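Local coordinates for disease resistance protein RRS1 (Arabidopsis thaliana, PDB 4C6S) that binds W-box DNA as a transcription factor and, paired with RPS4, acts as a plant immune receptor for bacterial effectors, with a TIR domain that mediates dimerization, at residues Val94-Gly99 with Glu133-Asp138; His120-Glu125 with Ser129-Glu134; Tyr18-His23 with Val61-Gly66; Val73-Phe78 with Asp112-Ser117. All blocks are in the same frame, centred on the assembly; numbering follows the deposited sequence.

Interaction 1 (Val94-Gly99 with Glu133-Asp138). With NA (sodium ion), chain G.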
loop_
_atom_site.group_PDB
_atom_site.type_symbol
_atom_site.label_atom_id
_atom_site.label_comp_id
_atom_site.label_asym_id
_atom_site.label_seq_id
_atom_site.Cartn_x
_atom_site.Cartn_y
_atom_site.Cartn_z
ATOM N N VAL A 94 19.042 4.224 4.027
ATOM C CA VAL A 94 17.893 5.119 4.097
ATOM C C VAL A 94 16.885 4.490 5.050
ATOM O O VAL A 94 16.631 3.285 4.969
ATOM C CB VAL A 94 17.260 5.309 2.708
ATOM C CG1 VAL A 94 16.021 6.202 2.800
ATOM C CG2 VAL A 94 18.286 5.907 1.750
ATOM N N SER A 95 16.328 5.286 5.965
ATOM C CA SER A 95 15.436 4.737 6.985
ATOM C C SER A 95 14.030 5.266 6.772
ATOM O O SER A 95 13.845 6.426 6.426
ATOM C CB SER A 95 15.911 5.122 8.389
ATOM O OG SER A 95 17.150 4.497 8.683
ATOM N N VAL A 96 13.040 4.407 6.985
ATOM C CA VAL A 96 11.653 4.818 6.794
ATOM C C VAL A 96 10.882 4.490 8.056
ATOM O O VAL A 96 10.789 3.313 8.447
ATOM C CB VAL A 96 11.009 4.071 5.607
ATOM C CG1 VAL A 96 9.566 4.526 5.401
ATOM C CG2 VAL A 96 11.819 4.295 4.309
ATOM N N LEU A 97 10.344 5.525 8.709
ATOM C CA LEU A 97 9.546 5.319 9.915
ATOM C C LEU A 97 8.112 5.158 9.454
ATOM O O LEU A 97 7.436 6.148 9.159
ATOM C CB LEU A 97 9.665 6.503 10.877
ATOM C CG LEU A 97 11.070 6.781 11.377
ATOM C CD1 LEU A 97 11.085 7.976 12.342
ATOM C CD2 LEU A 97 11.601 5.549 12.097
ATOM N N TYR A 98 7.659 3.911 9.365
ATOM C CA TYR A 98 6.353 3.635 8.777
ATOM C C TYR A 98 5.333 3.230 9.835
ATOM O O TYR A 98 5.591 2.341 10.654
ATOM C CB TYR A 98 6.452 2.538 7.702
ATOM C CG TYR A 98 5.099 2.276 7.087
ATOM C CD1 TYR A 98 4.549 3.178 6.182
ATOM C CD2 TYR A 98 4.345 1.173 7.452
ATOM C CE1 TYR A 98 3.279 2.978 5.649
ATOM C CE2 TYR A 98 3.085 0.961 6.919
ATOM C CZ TYR A 98 2.566 1.864 6.011
ATOM O OH TYR A 98 1.319 1.661 5.494
ATOM N N GLY A 99 4.164 3.867 9.826
ATOM C CA GLY A 99 3.101 3.460 10.725
ATOM C C GLY A 99 2.085 4.566 10.907
ATOM O O GLY A 99 2.412 5.736 10.691
ATOM N N GLU A 133 6.694 7.383 -3.350
ATOM C CA GLU A 133 7.323 8.209 -4.383
ATOM C C GLU A 133 8.467 9.025 -3.798
ATOM O O GLU A 133 9.477 9.238 -4.463
ATOM C CB GLU A 133 6.314 9.152 -5.037
ATOM C CG GLU A 133 5.300 8.456 -5.932
ATOM C CD GLU A 133 4.383 9.436 -6.653
ATOM O OE1 GLU A 133 4.075 10.506 -6.080
ATOM O OE2 GLU A 133 3.970 9.131 -7.794
ATOM N N GLU A 134 8.309 9.481 -2.557
ATOM C CA GLU A 134 9.362 10.261 -1.907
ATOM C C GLU A 134 10.600 9.416 -1.678
ATOM O O GLU A 134 11.722 9.877 -1.883
ATOM C CB GLU A 134 8.851 10.855 -0.589
ATOM C CG GLU A 134 7.853 11.957 -0.843
ATOM C CD GLU A 134 7.204 12.488 0.412
ATOM O OE1 GLU A 134 7.259 11.797 1.455
ATOM O OE2 GLU A 134 6.635 13.598 0.343
ATOM N N ILE A 135 10.398 8.180 -1.234
ATOM C CA ILE A 135 11.529 7.295 -0.986
ATOM C C ILE A 135 12.228 6.984 -2.308
ATOM O O ILE A 135 13.460 7.040 -2.393
ATOM C CB ILE A 135 11.069 5.990 -0.326
ATOM C CG1 ILE A 135 10.484 6.308 1.050
ATOM C CG2 ILE A 135 12.243 5.013 -0.219
ATOM C CD1 ILE A 135 9.545 5.198 1.586
ATOM N N VAL A 136 11.444 6.664 -3.334
ATOM C CA VAL A 136 11.993 6.386 -4.664
ATOM C C VAL A 136 12.783 7.574 -5.226
ATOM O O VAL A 136 13.870 7.390 -5.767
ATOM C CB VAL A 136 10.894 5.945 -5.660
ATOM C CG1 VAL A 136 11.440 5.880 -7.091
ATOM C CG2 VAL A 136 10.335 4.585 -5.241
ATOM N N ARG A 137 12.260 8.786 -5.088
ATOM C CA ARG A 137 12.949 9.950 -5.649
ATOM C C ARG A 137 14.301 10.140 -4.969
ATOM O O ARG A 137 15.304 10.441 -5.617
ATOM C CB ARG A 137 12.101 11.210 -5.496
ATOM C CG ARG A 137 12.814 12.496 -5.852
ATOM C CD ARG A 137 11.833 13.659 -5.827
ATOM N NE ARG A 137 11.204 13.743 -4.518
ATOM C CZ ARG A 137 9.927 14.050 -4.307
ATOM N NH1 ARG A 137 9.118 14.332 -5.329
ATOM N NH2 ARG A 137 9.463 14.083 -3.065
ATOM N N ASP A 138 14.322 9.946 -3.658
ATOM C CA ASP A 138 15.544 10.077 -2.872
ATOM C C ASP A 138 16.571 9.036 -3.315
ATOM O O ASP A 138 17.719 9.385 -3.617
ATOM C CB ASP A 138 15.191 9.911 -1.381
ATOM C CG ASP A 138 16.398 10.029 -0.454
ATOM O OD1 ASP A 138 17.496 10.426 -0.899
ATOM O OD2 ASP A 138 16.237 9.734 0.752
HETATM NA NA NA G . 9.548 11.498 2.599
#
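Val96 and Ile135 reach toward each other tip to tip where helix 128-143 settles on one face of the parallel sheet of this TIR domain, a flavodoxin-like alpha/beta fold. Strand 92-98 is a compact example of how one strand serves two helical layers. Val94 and Val96 project to the helix, whereas Ser95 and Leu97, alternating with them, turn to helix 104-113 on the other face.

The main apolar contact belongs to the far end of the isoleucine. Ile135 has CG1 opposite its carbonyl carbon (chi1 -64°), and the branch runs on so that CD1 meets the fork of the valine, 3.7 Å from Val96 CG2 and 3.9 Å from Val96 CG1. One methyl thus rests against two. Beyond the strand, the same isoleucine packs on Phe20 and Leu24 of helix 20-30, so it belongs to a three-way core between the two helices and the sheet.

One turn further along, Asp138 faces Val94 from the opposite direction. This approach is loose, and the carboxylate finds its polar partners on the neighbouring edge strand and the loop before it: OD1 forms a salt bridge with Arg118, and OD2 is hydrogen-bonded to His120 NE2. Asp138 is thus a second-shell residue that probably helps orient His120, which shares a sodium ion with Glu134. Glu134 leaves the helix beside Ile135 and carries an extended chain, which brings its OE1 to 2.6 Å from the sodium ion.

Interaction 2 (His120-Glu125 with Ser129-Glu134). With NA (sodium ion), chain G; SO4 (sulfate ion), chain F; SO4 (sulfate ion), chain E.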
loop_
_atom_site.group_PDB
_atom_site.type_symbol
_atom_site.label_atom_id
_atom_site.label_comp_id
_atom_site.label_asym_id
_atom_site.label_seq_id
_atom_site.Cartn_x
_atom_site.Cartn_y
_atom_site.Cartn_z
ATOM N N HIS A 120 12.763 9.038 6.137
ATOM C CA HIS A 120 11.436 9.340 5.604
ATOM C C HIS A 120 10.435 8.870 6.653
ATOM O O HIS A 120 10.706 7.908 7.372
ATOM C CB HIS A 120 11.220 8.586 4.286
ATOM C CG HIS A 120 12.144 9.026 3.195
ATOM N ND1 HIS A 120 11.808 10.014 2.298
ATOM C CD2 HIS A 120 13.399 8.631 2.874
ATOM C CE1 HIS A 120 12.819 10.212 1.465
ATOM N NE2 HIS A 120 13.798 9.388 1.795
ATOM N N GLN A 121 9.294 9.547 6.769
ATOM C CA GLN A 121 8.312 9.181 7.798
ATOM C C GLN A 121 6.877 9.230 7.291
ATOM O O GLN A 121 6.510 10.111 6.506
ATOM C CB GLN A 121 8.381 10.152 8.993
ATOM C CG GLN A 121 9.756 10.551 9.465
ATOM C CD GLN A 121 9.690 11.755 10.390
ATOM O OE1 GLN A 121 8.741 11.904 11.166
ATOM N NE2 GLN A 121 10.681 12.637 10.289
ATOM N N SER A 122 6.053 8.305 7.775
ATOM C CA SER A 122 4.603 8.443 7.635
ATOM C C SER A 122 4.156 9.772 8.239
ATOM O O SER A 122 4.705 10.222 9.259
ATOM C CB SER A 122 3.888 7.313 8.381
ATOM O OG SER A 122 4.125 6.055 7.776
ATOM N N ARG A 123 3.154 10.383 7.612
ATOM C CA ARG A 123 2.587 11.652 8.059
ATOM C C ARG A 123 1.075 11.562 8.092
ATOM O O ARG A 123 0.461 10.857 7.287
ATOM C CB ARG A 123 2.975 12.787 7.106
ATOM C CG ARG A 123 4.461 13.063 7.015
ATOM C CD ARG A 123 4.951 13.733 8.261
ATOM N NE ARG A 123 6.365 14.072 8.172
ATOM C CZ ARG A 123 7.030 14.720 9.120
ATOM N NH1 ARG A 123 6.401 15.097 10.228
ATOM N NH2 ARG A 123 8.317 14.993 8.964
ATOM N N LYS A 124 0.482 12.306 9.022
ATOM C CA LYS A 124 -0.966 12.397 9.168
ATOM C C LYS A 124 -1.651 12.775 7.860
ATOM O O LYS A 124 -1.328 13.797 7.249
ATOM C CB LYS A 124 -1.300 13.432 10.248
ATOM C CG LYS A 124 -2.756 13.472 10.681
ATOM C CD LYS A 124 -3.086 14.812 11.343
ATOM C CE LYS A 124 -1.914 15.341 12.174
ATOM N NZ LYS A 124 -2.004 16.819 12.375
ATOM N N GLU A 125 -2.593 11.934 7.438
ATOM C CA GLU A 125 -3.346 12.134 6.203
ATOM C C GLU A 125 -2.474 12.509 5.001
ATOM O O GLU A 125 -2.885 13.300 4.153
ATOM C CB GLU A 125 -4.474 13.146 6.425
ATOM C CG GLU A 125 -5.481 12.672 7.464
ATOM C CD GLU A 125 -6.392 13.780 7.950
ATOM O OE1 GLU A 125 -7.030 14.438 7.104
ATOM O OE2 GLU A 125 -6.463 13.991 9.179
ATOM N N SER A 129 1.160 6.351 -1.007
ATOM C CA SER A 129 1.648 6.362 -2.376
ATOM C C SER A 129 2.623 7.520 -2.535
ATOM O O SER A 129 3.631 7.398 -3.230
ATOM C CB SER A 129 0.515 6.457 -3.402
ATOM O OG SER A 129 -0.256 7.626 -3.206
ATOM N N ILE A 130 2.334 8.634 -1.872
ATOM C CA ILE A 130 3.251 9.776 -1.893
ATOM C C ILE A 130 4.548 9.414 -1.159
ATOM O O ILE A 130 5.644 9.691 -1.656
ATOM C CB ILE A 130 2.611 11.034 -1.279
ATOM C CG1 ILE A 130 1.425 11.487 -2.122
ATOM C CG2 ILE A 130 3.638 12.169 -1.213
ATOM C CD1 ILE A 130 1.831 12.035 -3.473
ATOM N N LEU A 131 4.427 8.769 -0.001
ATOM C CA LEU A 131 5.602 8.345 0.772
ATOM C C LEU A 131 6.495 7.441 -0.067
ATOM O O LEU A 131 7.719 7.634 -0.106
ATOM C CB LEU A 131 5.187 7.624 2.055
ATOM C CG LEU A 131 6.325 7.052 2.903
ATOM C CD1 LEU A 131 7.320 8.166 3.315
ATOM C CD2 LEU A 131 5.729 6.362 4.151
ATOM N N VAL A 132 5.894 6.475 -0.754
ATOM C CA VAL A 132 6.675 5.628 -1.660
ATOM C C VAL A 132 7.407 6.465 -2.706
ATOM O O VAL A 132 8.606 6.264 -2.937
ATOM C CB VAL A 132 5.805 4.567 -2.355
ATOM C CG1 VAL A 132 6.561 3.914 -3.532
ATOM C CG2 VAL A 132 5.398 3.503 -1.351
ATOM N N GLU A 133 6.694 7.383 -3.350
ATOM C CA GLU A 133 7.323 8.209 -4.383
ATOM C C GLU A 133 8.467 9.025 -3.798
ATOM O O GLU A 133 9.477 9.238 -4.463
ATOM C CB GLU A 133 6.314 9.152 -5.037
ATOM C CG GLU A 133 5.300 8.456 -5.932
ATOM C CD GLU A 133 4.383 9.436 -6.653
ATOM O OE1 GLU A 133 4.075 10.506 -6.080
ATOM O OE2 GLU A 133 3.970 9.131 -7.794
ATOM N N GLU A 134 8.309 9.481 -2.557
ATOM C CA GLU A 134 9.362 10.261 -1.907
ATOM C C GLU A 134 10.600 9.416 -1.678
ATOM O O GLU A 134 11.722 9.877 -1.883
ATOM C CB GLU A 134 8.851 10.855 -0.589
ATOM C CG GLU A 134 7.853 11.957 -0.843
ATOM C CD GLU A 134 7.204 12.488 0.412
ATOM O OE1 GLU A 134 7.259 11.797 1.455
ATOM O OE2 GLU A 134 6.635 13.598 0.343
HETATM NA NA NA G . 9.548 11.498 2.599
HETATM S S SO4 F . 9.209 13.309 5.681
HETATM O O1 SO4 F . 9.197 11.909 5.258
HETATM O O2 SO4 F . 9.899 14.121 4.681
HETATM O O3 SO4 F . 9.919 13.405 6.953
HETATM O O4 SO4 F . 7.836 13.792 5.824
HETATM S S SO4 E . 2.329 14.680 11.279
HETATM O O1 SO4 E . 2.081 15.396 10.031
HETATM O O2 SO4 E . 3.715 14.919 11.684
HETATM O O3 SO4 E . 2.091 13.249 11.111
HETATM O O4 SO4 E . 1.412 15.176 12.305
#
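The sodium site of this TIR domain joins His120, on edge strand 119-121, to Glu134, on the helix that follows it in the chain. His120 ND1 lies 2.7 Å from the sodium ion, which sits at the edge of the imidazole, in its plane. With its NE2 already engaged by Asp138, the ring is held at two points. Its CE1 also comes obliquely to the helix backbone, 3.5 Å from Glu134 O.

Next to the metal, a leucine packs against the strand end, largely on polar atoms. With CG of Leu131 opposite its backbone N (chi1 176°), the side chain extends toward the strand end, its two methyls meeting successive residues. Leu131 CD1 lies 3.8 Å from Gln121 O and also touches His120 CB, while Leu131 CD2 lies 4.0 Å from Ser122 OG, a hydroxyl that bonds to Gly99 N.

A sulfate ion, probably from the crystallisation liquor, is the third ligand of the metal: its O1 lies 2.7 Å from the sodium ion and accepts a bond of 2.8 Å from Gln121 N. Arg123, bent at chi2, offers the edge of its guanidinium, with NE 2.8 Å from O4 of that sulfate and NH1 turned to a second sulfate, which Lys124 N also holds, 2.8 Å from its O3. Metal, backbone N-H groups and arginine together are consistent with a loop that can gather anions, with the sodium ion bridging sulfate and Glu134 carboxylate.

Interaction 3 (Tyr18-His23 with Val61-Gly66)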
loop_
_atom_site.group_PDB
_atom_site.type_symbol
_atom_site.label_atom_id
_atom_site.label_comp_id
_atom_site.label_asym_id
_atom_site.label_seq_id
_atom_site.Cartn_x
_atom_site.Cartn_y
_atom_site.Cartn_z
ATOM N N TYR A 18 3.852 -7.561 2.616
ATOM C CA TYR A 18 2.971 -7.782 1.464
ATOM C C TYR A 18 2.039 -6.599 1.220
ATOM O O TYR A 18 1.197 -6.640 0.313
ATOM C CB TYR A 18 2.167 -9.063 1.651
ATOM C CG TYR A 18 3.024 -10.301 1.632
ATOM C CD1 TYR A 18 3.603 -10.733 0.453
ATOM C CD2 TYR A 18 3.290 -11.008 2.801
ATOM C CE1 TYR A 18 4.405 -11.860 0.421
ATOM C CE2 TYR A 18 4.091 -12.144 2.779
ATOM C CZ TYR A 18 4.644 -12.559 1.586
ATOM O OH TYR A 18 5.441 -13.681 1.545
ATOM N N SER A 19 2.179 -5.567 2.041
ATOM C CA SER A 19 1.379 -4.361 1.879
ATOM C C SER A 19 2.291 -3.220 1.449
ATOM O O SER A 19 2.750 -3.219 0.322
ATOM C CB SER A 19 0.561 -4.059 3.142
ATOM O OG SER A 19 1.413 -3.970 4.270
ATOM N N PHE A 20 2.594 -2.275 2.334
ATOM C CA PHE A 20 3.427 -1.113 1.982
ATOM C C PHE A 20 4.723 -1.444 1.232
ATOM O O PHE A 20 5.039 -0.817 0.219
ATOM C CB PHE A 20 3.783 -0.326 3.256
ATOM C CG PHE A 20 4.698 0.838 3.010
ATOM C CD1 PHE A 20 4.213 2.016 2.434
ATOM C CD2 PHE A 20 6.041 0.764 3.359
ATOM C CE1 PHE A 20 5.073 3.109 2.227
ATOM C CE2 PHE A 20 6.910 1.850 3.152
ATOM C CZ PHE A 20 6.415 3.021 2.574
ATOM N N VAL A 21 5.483 -2.411 1.731
ATOM C CA VAL A 21 6.772 -2.733 1.123
ATOM C C VAL A 21 6.611 -3.245 -0.308
ATOM O O VAL A 21 7.470 -3.010 -1.171
ATOM C CB VAL A 21 7.550 -3.721 2.006
ATOM C CG1 VAL A 21 8.758 -4.310 1.280
ATOM C CG2 VAL A 21 7.990 -3.005 3.312
ATOM N N SER A 22 5.501 -3.926 -0.584
ATOM C CA SER A 22 5.331 -4.484 -1.930
ATOM C C SER A 22 5.161 -3.321 -2.919
ATOM O O SER A 22 5.615 -3.393 -4.063
ATOM C CB SER A 22 4.159 -5.469 -2.004
ATOM O OG SER A 22 2.904 -4.811 -1.984
ATOM N N HIS A 23 4.526 -2.247 -2.470
ATOM C CA HIS A 23 4.355 -1.085 -3.335
ATOM C C HIS A 23 5.677 -0.378 -3.525
ATOM O O HIS A 23 5.962 0.122 -4.617
ATOM C CB HIS A 23 3.317 -0.109 -2.767
ATOM C CG HIS A 23 1.973 -0.723 -2.566
ATOM N ND1 HIS A 23 1.144 -1.072 -3.607
ATOM C CD2 HIS A 23 1.306 -1.050 -1.428
ATOM C CE1 HIS A 23 0.022 -1.584 -3.126
ATOM N NE2 HIS A 23 0.099 -1.569 -1.801
ATOM N N VAL A 61 17.544 0.126 2.352
ATOM C CA VAL A 61 16.376 0.869 2.827
ATOM C C VAL A 61 15.745 0.082 3.966
ATOM O O VAL A 61 15.183 -0.994 3.738
ATOM C CB VAL A 61 15.337 1.033 1.727
ATOM C CG1 VAL A 61 14.085 1.740 2.280
ATOM C CG2 VAL A 61 15.914 1.803 0.554
ATOM N N MET A 62 15.845 0.601 5.190
ATOM C CA MET A 62 15.276 -0.072 6.352
ATOM C C MET A 62 13.892 0.489 6.611
ATOM O O MET A 62 13.755 1.666 6.942
ATOM C CB MET A 62 16.154 0.151 7.582
ATOM C CG MET A 62 17.549 -0.453 7.409
ATOM S SD MET A 62 18.628 -0.304 8.851
ATOM C CE MET A 62 17.595 -0.984 10.096
ATOM N N VAL A 63 12.866 -0.334 6.416
ATOM C CA VAL A 63 11.502 0.089 6.711
ATOM C C VAL A 63 11.188 -0.365 8.113
ATOM O O VAL A 63 11.146 -1.566 8.404
ATOM C CB VAL A 63 10.498 -0.509 5.733
ATOM C CG1 VAL A 63 9.084 -0.126 6.157
ATOM C CG2 VAL A 63 10.798 -0.008 4.327
ATOM N N LEU A 64 11.009 0.603 9.004
ATOM C CA LEU A 64 10.981 0.328 10.431
ATOM C C LEU A 64 9.555 0.356 10.929
ATOM O O LEU A 64 8.732 1.117 10.404
ATOM C CB LEU A 64 11.814 1.374 11.175
ATOM C CG LEU A 64 13.293 1.335 10.772
ATOM C CD1 LEU A 64 13.988 2.650 11.080
ATOM C CD2 LEU A 64 14.003 0.181 11.468
ATOM N N PRO A 65 9.243 -0.495 11.924
ATOM C CA PRO A 65 7.897 -0.521 12.514
ATOM C C PRO A 65 7.734 0.646 13.478
ATOM O O PRO A 65 7.937 0.518 14.687
ATOM C CB PRO A 65 7.865 -1.858 13.253
ATOM C CG PRO A 65 9.300 -2.110 13.636
ATOM C CD PRO A 65 10.138 -1.510 12.526
ATOM N N GLY A 66 7.358 1.791 12.922
ATOM C CA GLY A 66 7.391 3.034 13.666
ATOM C C GLY A 66 6.399 3.152 14.795
ATOM O O GLY A 66 6.553 4.022 15.656
#
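Two consecutive residues at the start of a helix, Phe20 and Val21, converge on a single methyl group, CG1 of Val63, and that methyl carries the close contact between the segments. Phe20 CE2 and Val21 CG2 each lie 4.2 Å from Val63 CG1. The phenyl ring comes to the methyl obliquely, whereas the two valines slide past each other in opposite directions. Val63 has CG1 opposite its backbone N (chi1 175°), which sends this branch from the middle of the strand toward the helix. The packing is modest and entirely apolar, and neighbours fill in around it: Tyr98 stacks on Phe20, Ile10 packs on Val63, and Leu131 and Ile135 of helix 128-143 press on Phe20.

The other side of the helix start is polar. Ser19 holds the N-cap position, yet its hydroxyl makes no capping bond; its carbonyl O instead accepts from both Ser22 N, at 3.0 Å, and Ser22 OG, at 2.8 Å. The hydroxyl bond lies in the carbonyl plane, on a lone pair. Ser22 OG is also bonded to Ser129 N of the second subunit, and the His23 ring stacks on His23 of that subunit.

Phe20 and Val21 thus face a central strand, while Ser22 and His23 face the partner subunit, as the serine-histidine pair does at the dimer interface of plant TIR domains.

Interaction 4 (Val73-Phe78 with Asp112-Ser117)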
loop_
_atom_site.group_PDB
_atom_site.type_symbol
_atom_site.label_atom_id
_atom_site.label_comp_id
_atom_site.label_asym_id
_atom_site.label_seq_id
_atom_site.Cartn_x
_atom_site.Cartn_y
_atom_site.Cartn_z
ATOM N N VAL A 73 12.730 -3.217 19.350
ATOM C CA VAL A 73 12.814 -3.535 17.928
ATOM C C VAL A 73 14.244 -3.514 17.395
ATOM O O VAL A 73 14.658 -4.432 16.684
ATOM C CB VAL A 73 11.963 -2.552 17.094
ATOM C CG1 VAL A 73 12.232 -2.730 15.609
ATOM C CG2 VAL A 73 10.486 -2.748 17.408
ATOM N N TRP A 74 14.998 -2.468 17.719
ATOM C CA TRP A 74 16.265 -2.248 17.022
ATOM C C TRP A 74 17.274 -3.380 17.213
ATOM O O TRP A 74 17.608 -4.086 16.262
ATOM C CB TRP A 74 16.930 -0.913 17.398
ATOM C CG TRP A 74 18.196 -0.768 16.601
ATOM C CD1 TRP A 74 19.466 -1.153 16.971
ATOM C CD2 TRP A 74 18.304 -0.284 15.259
ATOM N NE1 TRP A 74 20.351 -0.907 15.943
ATOM C CE2 TRP A 74 19.662 -0.378 14.881
ATOM C CE3 TRP A 74 17.383 0.235 14.346
ATOM C CZ2 TRP A 74 20.117 0.034 13.625
ATOM C CZ3 TRP A 74 17.835 0.646 13.111
ATOM C CH2 TRP A 74 19.190 0.541 12.758
ATOM N N LEU A 75 17.776 -3.532 18.435
ATOM C CA LEU A 75 18.802 -4.542 18.703
ATOM C C LEU A 75 18.308 -5.930 18.314
ATOM O O LEU A 75 19.070 -6.771 17.821
ATOM C CB LEU A 75 19.189 -4.533 20.182
ATOM C CG LEU A 75 19.980 -3.328 20.697
ATOM C CD1 LEU A 75 20.179 -3.428 22.198
ATOM C CD2 LEU A 75 21.315 -3.243 20.000
ATOM N N ASP A 76 17.017 -6.158 18.530
ATOM C CA ASP A 76 16.421 -7.464 18.307
ATOM C C ASP A 76 16.335 -7.829 16.823
ATOM O O ASP A 76 16.552 -8.984 16.451
ATOM C CB ASP A 76 15.029 -7.507 18.933
ATOM C CG ASP A 76 14.393 -8.872 18.839
ATOM O OD1 ASP A 76 15.117 -9.882 18.985
ATOM O OD2 ASP A 76 13.165 -8.936 18.614
ATOM N N LYS A 77 16.029 -6.846 15.978
ATOM C CA LYS A 77 15.668 -7.137 14.593
ATOM C C LYS A 77 16.461 -6.386 13.534
ATOM O O LYS A 77 16.662 -6.903 12.439
ATOM C CB LYS A 77 14.183 -6.843 14.361
ATOM C CG LYS A 77 13.225 -7.789 15.050
ATOM C CD LYS A 77 11.793 -7.509 14.626
ATOM C CE LYS A 77 10.798 -8.326 15.441
ATOM N NZ LYS A 77 9.408 -8.179 14.900
ATOM N N PHE A 78 16.871 -5.158 13.824
ATOM C CA PHE A 78 17.456 -4.330 12.771
ATOM C C PHE A 78 18.960 -4.074 12.903
ATOM O O PHE A 78 19.612 -3.760 11.909
ATOM C CB PHE A 78 16.667 -3.028 12.608
ATOM C CG PHE A 78 15.350 -3.211 11.882
ATOM C CD1 PHE A 78 15.292 -3.161 10.493
ATOM C CD2 PHE A 78 14.182 -3.471 12.584
ATOM C CE1 PHE A 78 14.085 -3.323 9.800
ATOM C CE2 PHE A 78 12.968 -3.659 11.906
ATOM C CZ PHE A 78 12.921 -3.584 10.509
ATOM N N ASP A 112 19.246 8.664 15.425
ATOM C CA ASP A 112 20.391 9.532 15.688
ATOM C C ASP A 112 21.490 8.787 16.443
ATOM O O ASP A 112 22.679 8.924 16.127
ATOM C CB ASP A 112 19.964 10.769 16.476
ATOM C CG ASP A 112 21.144 11.605 16.920
ATOM O OD1 ASP A 112 21.642 12.412 16.110
ATOM O OD2 ASP A 112 21.580 11.445 18.076
ATOM N N PHE A 113 21.093 7.990 17.431
ATOM C CA PHE A 113 22.047 7.198 18.214
ATOM C C PHE A 113 22.771 6.179 17.331
ATOM O O PHE A 113 23.942 5.863 17.572
ATOM C CB PHE A 113 21.309 6.497 19.364
ATOM C CG PHE A 113 22.200 5.688 20.278
ATOM C CD1 PHE A 113 23.060 6.315 21.168
ATOM C CD2 PHE A 113 22.129 4.303 20.277
ATOM C CE1 PHE A 113 23.868 5.571 22.036
ATOM C CE2 PHE A 113 22.933 3.546 21.137
ATOM C CZ PHE A 113 23.798 4.184 22.013
ATOM N N ARG A 114 22.081 5.683 16.304
ATOM C CA ARG A 114 22.670 4.723 15.366
ATOM C C ARG A 114 23.459 5.417 14.251
ATOM O O ARG A 114 24.004 4.757 13.356
ATOM C CB ARG A 114 21.586 3.821 14.754
ATOM C CG ARG A 114 20.733 3.069 15.766
ATOM C CD ARG A 114 21.555 2.204 16.712
ATOM N NE ARG A 114 20.724 1.751 17.822
ATOM C CZ ARG A 114 21.164 1.071 18.874
ATOM N NH1 ARG A 114 22.441 0.745 18.978
ATOM N NH2 ARG A 114 20.318 0.726 19.840
ATOM N N GLY A 115 23.525 6.746 14.303
ATOM C CA GLY A 115 24.248 7.511 13.298
ATOM C C GLY A 115 23.532 7.599 11.959
ATOM O O GLY A 115 24.175 7.755 10.919
ATOM N N LEU A 116 22.206 7.502 11.975
ATOM C CA LEU A 116 21.434 7.523 10.729
ATOM C C LEU A 116 20.650 8.831 10.604
ATOM O O LEU A 116 19.940 9.223 11.530
ATOM C CB LEU A 116 20.493 6.313 10.659
ATOM C CG LEU A 116 21.197 4.952 10.743
ATOM C CD1 LEU A 116 20.188 3.837 10.911
ATOM C CD2 LEU A 116 22.026 4.714 9.507
ATOM N N SER A 117 20.774 9.500 9.461
ATOM C CA SER A 117 20.196 10.831 9.305
ATOM C C SER A 117 19.288 10.949 8.090
ATOM O O SER A 117 18.591 11.956 7.927
ATOM C CB SER A 117 21.309 11.869 9.210
ATOM O OG SER A 117 22.202 11.525 8.164
#
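Trp74 and Arg114 lie flat on one another, their planes 8° apart, where helix 74-82 meets the end of helix 104-113 on one side of the flavodoxin-like TIR sheet. The contact shows how an aromatic ring and a guanidinium can share a face without a hydrogen bond between them.

Face-to-face contacts come first. Trp74 NE1 and Arg114 NE are 3.3 Å apart, but both are donors, so their closeness reflects overlap of flat groups. Arg114 CD adds a CH-pi contact, 3.8 Å from the centroid of the five-membered ring of Trp74. A bend at chi2 (-57°) folds the arginine chain over the indole, so that CG and CD cross the ring ahead of the guanidinium. Each group is sandwiched: Phe78 CB lies against the other face of the indole, and Phe113 CD2 against the other face of the guanidinium.

Apolar contacts lie beside this pair. Leu116 CD1 approaches Trp74 CH2 to 3.9 Å, at the end of the indole remote from the arginine's charge, and Met62 of strand 59-65 packs on the same ring. Leu75, by contrast, crosses Arg114 at about a right angle and sets its methyl CD2 beside the charged NH2, 4.1 Å away.

The polar end of Arg114 is held from its own helix. Glu110, one turn back, forms a salt bridge with Arg114 NH2 and probably steadies the guanidinium over the ring. The helix then ends in a Schellman motif at Gly115, whose N bonds to Asp112 O at 3.0 Å.

How the interactions relate
Interactions 1, 2 and 3 gather on one side of the TIR sheet and interaction 4 lies on the other, its centre about 16 Å from those of interactions 1 and 3. Strands 59-65, 92-98 and 119-121 are successive neighbours in the parallel sheet, and they carry interactions 3, 1 and 2 in that order. Interactions 1 and 2, with centres about 7 Å apart, share helix 128-143 and the sodium ion. Along the chain interaction 3 closes first, interactions 4 and 1 interleave, and interaction 2 opens after interaction 4 has closed, ending on the same helix as interaction 1. Met62 links the two sides by touching Trp74 and Phe78. Interactions 2 and 3 both reach the second subunit, so core packing and dimer surface share helices.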